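Local coordinates for protein O-methyltransferase, putative (Bacillus cereus, PDB 3DUW) that probably transfers methyl groups from S-adenosylmethionine to hydroxyl groups of its substrates, and is captured here with the product S-adenosyl-L-homocysteine bound, at residues D121-I126 with F150-K155. Sequence-based numbering, arbitrary orientation.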
# COMPACT_ATOMS: atom_id res chain seq x y z
N ASP A 121 5.11 21.75 18.35
CA ASP A 121 5.83 23.02 18.34
C ASP A 121 6.53 23.23 17.01
O ASP A 121 6.50 24.32 16.45
CB ASP A 121 6.88 23.07 19.46
CG ASP A 121 6.26 23.17 20.84
OD1 ASP A 121 5.29 23.95 21.00
OD2 ASP A 121 6.73 22.47 21.76
N SER A 122 7.17 22.18 16.51
CA SER A 122 7.88 22.27 15.24
C SER A 122 6.95 22.51 14.06
O SER A 122 7.30 23.20 13.11
CB SER A 122 8.70 20.99 15.01
OG SER A 122 9.73 20.87 15.97
N LEU A 123 5.76 21.92 14.11
CA LEU A 123 4.80 22.09 13.02
C LEU A 123 4.37 23.55 12.89
O LEU A 123 4.19 24.06 11.78
CB LEU A 123 3.59 21.17 13.25
CG LEU A 123 3.91 19.69 13.03
CD1 LEU A 123 2.85 18.81 13.66
CD2 LEU A 123 4.03 19.41 11.55
N GLN A 124 4.22 24.23 14.02
CA GLN A 124 3.84 25.64 14.02
C GLN A 124 4.98 26.45 13.42
O GLN A 124 4.75 27.40 12.67
CB GLN A 124 3.56 26.11 15.45
CG GLN A 124 3.09 27.56 15.55
CD GLN A 124 1.88 27.84 14.68
OE1 GLN A 124 2.02 28.24 13.52
NE2 GLN A 124 0.69 27.63 15.23
N GLN A 125 6.21 26.08 13.75
CA GLN A 125 7.39 26.77 13.23
C GLN A 125 7.48 26.58 11.72
O GLN A 125 7.78 27.52 10.99
CB GLN A 125 8.66 26.22 13.89
CG GLN A 125 8.79 26.54 15.37
CD GLN A 125 10.02 25.92 15.99
OE1 GLN A 125 11.14 26.12 15.51
NE2 GLN A 125 9.83 25.18 17.07
N ILE A 126 7.21 25.36 11.27
CA ILE A 126 7.26 25.06 9.84
C ILE A 126 6.26 25.93 9.07
O ILE A 126 6.57 26.41 7.98
CB ILE A 126 6.97 23.56 9.60
CG1 ILE A 126 8.16 22.73 10.11
CG2 ILE A 126 6.71 23.29 8.13
CD1 ILE A 126 7.92 21.23 10.11
N PHE A 150 -2.90 14.97 12.29
CA PHE A 150 -3.71 14.87 11.08
C PHE A 150 -4.16 16.27 10.66
O PHE A 150 -4.10 16.62 9.49
CB PHE A 150 -4.93 13.97 11.30
CG PHE A 150 -5.90 13.97 10.15
CD1 PHE A 150 -5.48 13.63 8.87
CD2 PHE A 150 -7.22 14.33 10.35
CE1 PHE A 150 -6.38 13.66 7.80
CE2 PHE A 150 -8.12 14.36 9.29
CZ PHE A 150 -7.70 14.02 8.01
N GLU A 151 -4.61 17.06 11.63
CA GLU A 151 -5.05 18.42 11.32
C GLU A 151 -3.89 19.24 10.76
O GLU A 151 -4.08 20.02 9.82
CB GLU A 151 -5.64 19.08 12.56
CG GLU A 151 -6.98 18.49 12.98
CD GLU A 151 -8.04 18.64 11.90
OE1 GLU A 151 -8.22 19.76 11.40
OE2 GLU A 151 -8.70 17.63 11.56
N TRP A 152 -2.70 19.07 11.33
CA TRP A 152 -1.53 19.79 10.84
C TRP A 152 -1.16 19.30 9.45
O TRP A 152 -0.76 20.08 8.58
CB TRP A 152 -0.34 19.61 11.79
CG TRP A 152 -0.26 20.67 12.83
CD1 TRP A 152 -0.43 20.51 14.17
CD2 TRP A 152 -0.01 22.06 12.62
NE1 TRP A 152 -0.29 21.72 14.82
CE2 TRP A 152 -0.03 22.69 13.89
CE3 TRP A 152 0.24 22.84 11.49
CZ2 TRP A 152 0.18 24.06 14.05
CZ3 TRP A 152 0.46 24.21 11.65
CH2 TRP A 152 0.43 24.81 12.92
N ALA A 153 -1.28 17.99 9.23
CA ALA A 153 -0.96 17.42 7.93
C ALA A 153 -1.84 18.05 6.86
O ALA A 153 -1.37 18.44 5.80
CB ALA A 153 -1.17 15.91 7.96
N LEU A 154 -3.14 18.14 7.15
CA LEU A 154 -4.09 18.72 6.21
C LEU A 154 -3.73 20.18 5.95
O LEU A 154 -3.75 20.65 4.81
CB LEU A 154 -5.50 18.66 6.80
CG LEU A 154 -6.61 18.03 5.95
CD1 LEU A 154 -7.96 18.42 6.55
CD2 LEU A 154 -6.52 18.51 4.51
N LYS A 155 -3.39 20.88 7.02
CA LYS A 155 -3.03 22.29 6.96
C LYS A 155 -1.78 22.54 6.10
O LYS A 155 -1.71 23.54 5.38
CB LYS A 155 -2.80 22.82 8.38
CG LYS A 155 -2.72 24.33 8.51
CD LYS A 155 -2.65 24.73 9.98
CE LYS A 155 -2.78 26.23 10.17
NZ LYS A 155 -2.78 26.62 11.60
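The carbonyl oxygen of D121 draws three N-H groups of its own helix, and one belongs to Q124, which together with L123 meets W152 of the neighbouring helix. The backbone N of Q125 makes the main bond to D121 O, at 3.2 Å, while Q124 N and the side-chain amide of Q125 add weak ones. No hydrogen bond joins 121-126 to 150-155; the indole of W152 carries the contact, one face lying against the backbone turn at L123 and Q124. CB of L123 sits over the five-membered ring, 3.8 Å from its centroid and only 13° off the normal, a CH-pi contact. The L123 chain turns beside its backbone N (chi1 -71°), and its CD1 comes within 3.7 Å of CG of W152. Toward the six-membered ring the same face meets main chain: L123 O is 3.7 Å from W152 CZ3, and Q124 CA, above the rim, is equally close to W152 CH2. Q124 bends its chain at chi2 and brings its amide to the outer edge of that ring, the two planes 82° apart. W152 also touches L120 and E127, and K155 makes a long, weak ion pair with E127. On the sheet side, L123 packs on L89 of strand 85-90. Its side chain is also about 4 Å from those of A119 and Y149, which bind S-adenosyl-L-homocysteine. The contact thus joins the helices of two successive beta-alpha-beta crossovers, 112-116 to 136-139 and 136-139 to 162-166, in the Rossmann-like fold of class I methyltransferases.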